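Local structure of MobA-like NTP transferase domain-containing protein (Thermus thermophilus, 2DPW) at residues L80-I94 against N147-L160. The protein is of unknown function but belongs to the MobA-like NTP transferase family, so it may act as a nucleotidyltransferase. Residues are numbered along the deposited sequence; the frame is centred on the assembly and turned at random.
Sequences LEHVEGRVLVATGDI and NLLLLDKSLFRKAL
Lys153 lies along Leu80 and ends in the turn after helix 72-81, where its ammonium group gathers three acceptors. With CG anti to the backbone N (chi1 172°) and the chain extended beyond it, Lys153 NZ arrives 2.7 Å from Val83 O, nearly in line with that C=O bond, and 2.9 Å from Leu80 O. Leu80 O is gripped twice, since Val83 N reaches it from the opposite face of the carbonyl plane. The third acceptor, Glu84 OE2, lies 3.0 Å from Lys153 NZ in a salt bridge, and the ammonium comes from above the carboxylate plane. The aliphatic part of Lys153 runs past Leu80 in the opposite direction, CG resting against Leu80 CD2. An alanine in place of Lys153 would probably leave Glu84 without this charge partner and take from Leu80 O and Val83 O the donor that ties the turn to the start of helix 153-156.

Beyond the turn, strands 86-91 and 148-152 pair antiparallel at 158°. Val87 with Leu151 and Val89 with Leu149 are hydrogen-bonded pairs; Leu151 N to Val87 O is almost straight (177°). Arg86, Leu88 and Ala90 share one face with Leu148 and Leu150. There Leu150 crosses Arg86, its CD2 4.0 Å above the centre of the guanidinium plane, while Arg86 NH2 bonds to Leu106 O. Leu148 CD2 meets both Ala90 CB and, at 4.0 Å, Ile94 CD1. On the other face, Val89 and Leu149 abut through their CB atoms, and Leu151 CD2 sits over the Phe156 ring.

The pairing belongs to the central mixed sheet of this GT-A-clan domain: strand 86-91 runs parallel to 4-8 on its other side, and 148-152 continues antiparallel to 114-120. Helix 99-108 covers the Leu88, Leu148 and Leu150 face through Val102 and Val105.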
loop_
_atom_site.group_PDB
_atom_site.type_symbol
_atom_site.label_atom_id
_atom_site.label_comp_id
_atom_site.label_asym_id
_atom_site.label_seq_id
_atom_site.Cartn_x
_atom_site.Cartn_y
_atom_site.Cartn_z
ATOM N N LEU A 80 -1.422 -14.462 -0.410
ATOM C CA LEU A 80 -1.716 -14.820 0.973
ATOM C C LEU A 80 -1.673 -16.329 1.177
ATOM O O LEU A 80 -1.221 -16.806 2.217
ATOM C CB LEU A 80 -3.088 -14.279 1.380
ATOM C CG LEU A 80 -3.121 -12.802 1.783
ATOM C CD1 LEU A 80 -4.554 -12.306 1.889
ATOM C CD2 LEU A 80 -2.409 -12.637 3.105
ATOM N N GLU A 81 -2.150 -17.076 0.181
ATOM C CA GLU A 81 -2.154 -18.533 0.248
ATOM C C GLU A 81 -0.737 -19.026 0.522
ATOM O O GLU A 81 -0.536 -20.082 1.121
ATOM C CB GLU A 81 -2.634 -19.142 -1.077
ATOM C CG GLU A 81 -4.086 -18.859 -1.452
ATOM C CD GLU A 81 -4.517 -19.574 -2.735
ATOM O OE1 GLU A 81 -3.639 -19.958 -3.542
ATOM O OE2 GLU A 81 -5.741 -19.739 -2.940
ATOM N N HIS A 82 0.250 -18.248 0.087
ATOM C CA HIS A 82 1.644 -18.628 0.263
ATOM C C HIS A 82 2.393 -17.972 1.422
ATOM O O HIS A 82 3.618 -17.984 1.452
ATOM C CB HIS A 82 2.413 -18.380 -1.039
ATOM C CG HIS A 82 1.867 -19.127 -2.215
ATOM N ND1 HIS A 82 0.752 -18.711 -2.911
ATOM C CD2 HIS A 82 2.270 -20.281 -2.802
ATOM C CE1 HIS A 82 0.491 -19.576 -3.878
ATOM N NE2 HIS A 82 1.397 -20.537 -3.831
ATOM N N VAL A 83 1.687 -17.396 2.380
ATOM C CA VAL A 83 2.394 -16.784 3.496
ATOM C C VAL A 83 1.729 -17.104 4.824
ATOM O O VAL A 83 0.649 -17.687 4.858
ATOM C CB VAL A 83 2.495 -15.246 3.330
ATOM C CG1 VAL A 83 3.112 -14.910 1.988
ATOM C CG2 VAL A 83 1.124 -14.610 3.459
ATOM N N GLU A 84 2.385 -16.732 5.917
ATOM C CA GLU A 84 1.847 -16.975 7.250
ATOM C C GLU A 84 2.269 -15.853 8.192
ATOM O O GLU A 84 3.275 -15.180 7.956
ATOM C CB GLU A 84 2.347 -18.316 7.795
ATOM C CG GLU A 84 1.904 -19.566 7.006
ATOM C CD GLU A 84 0.401 -19.848 7.090
ATOM O OE1 GLU A 84 -0.193 -19.653 8.177
ATOM O OE2 GLU A 84 -0.182 -20.285 6.072
ATOM N N GLY A 85 1.485 -15.649 9.247
ATOM C CA GLY A 85 1.790 -14.626 10.234
ATOM C C GLY A 85 1.378 -13.218 9.871
ATOM O O GLY A 85 0.337 -13.009 9.247
ATOM N N ARG A 86 2.184 -12.243 10.286
ATOM C CA ARG A 86 1.908 -10.846 9.974
ATOM C C ARG A 86 2.701 -10.545 8.715
ATOM O O ARG A 86 3.898 -10.824 8.658
ATOM C CB ARG A 86 2.358 -9.930 11.106
ATOM C CG ARG A 86 1.629 -8.602 11.112
ATOM C CD ARG A 86 1.929 -7.753 12.349
ATOM N NE ARG A 86 3.314 -7.282 12.366
ATOM C CZ ARG A 86 3.784 -6.350 13.191
ATOM N NH1 ARG A 86 2.976 -5.775 14.077
ATOM N NH2 ARG A 86 5.061 -5.991 13.132
ATOM N N VAL A 87 2.029 -10.002 7.701
ATOM C CA VAL A 87 2.668 -9.692 6.426
ATOM C C VAL A 87 2.510 -8.254 5.973
ATOM O O VAL A 87 1.453 -7.644 6.127
ATOM C CB VAL A 87 2.135 -10.601 5.303
ATOM C CG1 VAL A 87 2.717 -10.176 3.950
ATOM C CG2 VAL A 87 2.501 -12.047 5.604
ATOM N N LEU A 88 3.584 -7.726 5.402
ATOM C CA LEU A 88 3.582 -6.372 4.901
ATOM C C LEU A 88 3.348 -6.390 3.404
ATOM O O LEU A 88 4.059 -7.046 2.647
ATOM C CB LEU A 88 4.903 -5.683 5.213
ATOM C CG LEU A 88 5.030 -4.265 4.656
ATOM C CD1 LEU A 88 3.902 -3.394 5.188
ATOM C CD2 LEU A 88 6.372 -3.692 5.039
ATOM N N VAL A 89 2.327 -5.671 2.979
ATOM C CA VAL A 89 2.011 -5.620 1.577
ATOM C C VAL A 89 2.478 -4.309 1.008
ATOM O O VAL A 89 2.450 -3.281 1.684
ATOM C CB VAL A 89 0.509 -5.743 1.346
ATOM C CG1 VAL A 89 0.215 -5.754 -0.149
ATOM C CG2 VAL A 89 -0.001 -7.001 2.014
ATOM N N ALA A 90 2.907 -4.356 -0.244
ATOM C CA ALA A 90 3.371 -3.166 -0.930
ATOM C C ALA A 90 3.191 -3.272 -2.433
ATOM O O ALA A 90 3.234 -4.365 -3.008
ATOM C CB ALA A 90 4.828 -2.921 -0.613
ATOM N N THR A 91 2.970 -2.122 -3.055
ATOM C CA THR A 91 2.845 -2.049 -4.503
ATOM C C THR A 91 4.268 -1.902 -5.058
ATOM O O THR A 91 5.165 -1.419 -4.364
ATOM C CB THR A 91 2.023 -0.834 -4.927
ATOM O OG1 THR A 91 2.668 0.363 -4.468
ATOM C CG2 THR A 91 0.631 -0.919 -4.351
ATOM N N GLY A 92 4.478 -2.308 -6.302
ATOM C CA GLY A 92 5.809 -2.213 -6.868
ATOM C C GLY A 92 6.204 -0.892 -7.507
ATOM O O GLY A 92 7.165 -0.863 -8.273
ATOM N N ASP A 93 5.502 0.197 -7.191
ATOM C CA ASP A 93 5.813 1.492 -7.795
ATOM C C ASP A 93 6.215 2.599 -6.825
ATOM O O ASP A 93 5.953 3.779 -7.067
ATOM C CB ASP A 93 4.632 1.967 -8.632
ATOM C CG ASP A 93 3.454 2.366 -7.787
ATOM O OD1 ASP A 93 3.294 1.785 -6.690
ATOM O OD2 ASP A 93 2.688 3.253 -8.227
ATOM N N ILE A 94 6.830 2.217 -5.714
ATOM C CA ILE A 94 7.305 3.187 -4.746
ATOM C C ILE A 94 8.789 2.885 -4.610
ATOM O O ILE A 94 9.234 2.338 -3.606
ATOM C CB ILE A 94 6.599 3.052 -3.373
ATOM C CG1 ILE A 94 6.353 1.573 -3.036
ATOM C CG2 ILE A 94 5.312 3.881 -3.377
ATOM C CD1 ILE A 94 5.877 1.326 -1.596
ATOM N N ASN A 147 1.396 3.154 0.443
ATOM C CA ASN A 147 1.232 2.154 -0.567
ATOM C C ASN A 147 1.663 0.853 0.081
ATOM O O ASN A 147 2.073 -0.096 -0.579
ATOM C CB ASN A 147 2.134 2.500 -1.739
ATOM C CG ASN A 147 1.592 3.666 -2.611
ATOM O OD1 ASN A 147 0.524 3.559 -3.204
ATOM N ND2 ASN A 147 2.347 4.765 -2.696
ATOM N N LEU A 148 1.618 0.860 1.406
ATOM C CA LEU A 148 1.981 -0.285 2.223
ATOM C C LEU A 148 0.787 -0.643 3.072
ATOM O O LEU A 148 0.012 0.226 3.465
ATOM C CB LEU A 148 3.145 0.052 3.164
ATOM C CG LEU A 148 4.544 0.423 2.658
ATOM C CD1 LEU A 148 5.413 0.618 3.886
ATOM C CD2 LEU A 148 5.150 -0.657 1.745
ATOM N N LEU A 149 0.650 -1.930 3.351
ATOM C CA LEU A 149 -0.431 -2.415 4.193
ATOM C C LEU A 149 0.077 -3.602 4.995
ATOM O O LEU A 149 0.504 -4.616 4.436
ATOM C CB LEU A 149 -1.635 -2.844 3.364
ATOM C CG LEU A 149 -2.889 -3.156 4.183
ATOM C CD1 LEU A 149 -3.454 -1.879 4.793
ATOM C CD2 LEU A 149 -3.912 -3.799 3.278
ATOM N N LEU A 150 0.025 -3.461 6.312
ATOM C CA LEU A 150 0.482 -4.486 7.235
ATOM C C LEU A 150 -0.698 -5.367 7.693
ATOM O O LEU A 150 -1.638 -4.891 8.339
ATOM C CB LEU A 150 1.152 -3.794 8.423
ATOM C CG LEU A 150 1.833 -4.673 9.465
ATOM C CD1 LEU A 150 2.713 -5.723 8.798
ATOM C CD2 LEU A 150 2.644 -3.782 10.380
ATOM N N LEU A 151 -0.649 -6.656 7.365
ATOM C CA LEU A 151 -1.747 -7.553 7.724
ATOM C C LEU A 151 -1.406 -8.755 8.566
ATOM O O LEU A 151 -0.324 -9.330 8.470
ATOM C CB LEU A 151 -2.430 -8.122 6.481
ATOM C CG LEU A 151 -2.948 -7.241 5.358
ATOM C CD1 LEU A 151 -3.436 -8.164 4.269
ATOM C CD2 LEU A 151 -4.052 -6.286 5.854
ATOM N N ASP A 152 -2.373 -9.145 9.381
ATOM C CA ASP A 152 -2.235 -10.340 10.174
ATOM C C ASP A 152 -3.097 -11.298 9.358
ATOM O O ASP A 152 -4.315 -11.330 9.524
ATOM C CB ASP A 152 -2.837 -10.153 11.547
ATOM C CG ASP A 152 -2.600 -11.339 12.418
ATOM O OD1 ASP A 152 -1.477 -11.460 12.949
ATOM O OD2 ASP A 152 -3.521 -12.173 12.547
ATOM N N LYS A 153 -2.454 -12.026 8.443
ATOM C CA LYS A 153 -3.125 -12.981 7.552
ATOM C C LYS A 153 -4.278 -13.669 8.267
ATOM O O LYS A 153 -5.430 -13.606 7.822
ATOM C CB LYS A 153 -2.169 -14.076 7.075
ATOM C CG LYS A 153 -2.908 -15.178 6.315
ATOM C CD LYS A 153 -1.991 -16.254 5.777
ATOM C CE LYS A 153 -2.787 -17.285 5.000
ATOM N NZ LYS A 153 -1.971 -18.428 4.542
ATOM N N SER A 154 -3.942 -14.351 9.363
ATOM C CA SER A 154 -4.885 -15.084 10.188
ATOM C C SER A 154 -6.045 -14.260 10.678
ATOM O O SER A 154 -7.161 -14.746 10.675
ATOM C CB SER A 154 -4.165 -15.627 11.396
ATOM O OG SER A 154 -3.156 -14.727 11.840
ATOM N N LEU A 155 -5.807 -13.034 11.134
ATOM C CA LEU A 155 -6.919 -12.218 11.627
ATOM C C LEU A 155 -7.759 -11.695 10.475
ATOM O O LEU A 155 -8.984 -11.592 10.533
ATOM C CB LEU A 155 -6.391 -11.029 12.413
ATOM C CG LEU A 155 -5.763 -11.233 13.785
ATOM C CD1 LEU A 155 -5.157 -9.932 14.300
ATOM C CD2 LEU A 155 -6.830 -11.726 14.711
ATOM N N PHE A 156 -7.061 -11.346 9.416
ATOM C CA PHE A 156 -7.692 -10.797 8.243
ATOM C C PHE A 156 -8.524 -11.814 7.492
ATOM O O PHE A 156 -9.597 -11.498 6.985
ATOM C CB PHE A 156 -6.631 -10.227 7.321
ATOM C CG PHE A 156 -7.163 -9.225 6.368
ATOM C CD1 PHE A 156 -7.880 -8.127 6.842
ATOM C CD2 PHE A 156 -6.966 -9.369 5.000
ATOM C CE1 PHE A 156 -8.399 -7.188 5.968
ATOM C CE2 PHE A 156 -7.479 -8.436 4.112
ATOM C CZ PHE A 156 -8.200 -7.338 4.600
ATOM N N ARG A 157 -8.000 -13.031 7.407
ATOM C CA ARG A 157 -8.658 -14.138 6.722
ATOM C C ARG A 157 -10.181 -14.020 6.714
ATOM O O ARG A 157 -10.821 -14.214 5.683
ATOM C CB ARG A 157 -8.230 -15.461 7.381
ATOM C CG ARG A 157 -8.971 -16.695 6.907
ATOM C CD ARG A 157 -8.521 -17.933 7.663
ATOM N NE ARG A 157 -7.240 -18.464 7.200
ATOM C CZ ARG A 157 -6.990 -18.856 5.951
ATOM N NH1 ARG A 157 -7.931 -18.776 5.017
ATOM N NH2 ARG A 157 -5.797 -19.339 5.633
ATOM N N LYS A 158 -10.754 -13.669 7.860
ATOM C CA LYS A 158 -12.202 -13.559 7.997
ATOM C C LYS A 158 -12.881 -12.267 7.500
ATOM O O LYS A 158 -14.108 -12.187 7.456
ATOM C CB LYS A 158 -12.583 -13.824 9.463
ATOM C CG LYS A 158 -11.982 -12.853 10.478
ATOM C CD LYS A 158 -12.525 -13.094 11.885
ATOM C CE LYS A 158 -12.475 -11.811 12.733
ATOM N NZ LYS A 158 -11.359 -11.749 13.744
ATOM N N ALA A 159 -12.102 -11.269 7.105
ATOM C CA ALA A 159 -12.686 -10.019 6.635
ATOM C C ALA A 159 -12.667 -9.912 5.123
ATOM O O ALA A 159 -13.289 -9.019 4.543
ATOM C CB ALA A 159 -11.946 -8.852 7.237
ATOM N N LEU A 160 -11.956 -10.830 4.485
ATOM C CA LEU A 160 -11.837 -10.819 3.042
ATOM C C LEU A 160 -13.149 -10.711 2.279
ATOM O O LEU A 160 -13.204 -10.077 1.237
ATOM C CB LEU A 160 -11.066 -12.047 2.584
ATOM C CG LEU A 160 -9.596 -12.059 3.013
ATOM C CD1 LEU A 160 -9.018 -13.437 2.730
ATOM C CD2 LEU A 160 -8.802 -10.990 2.274
#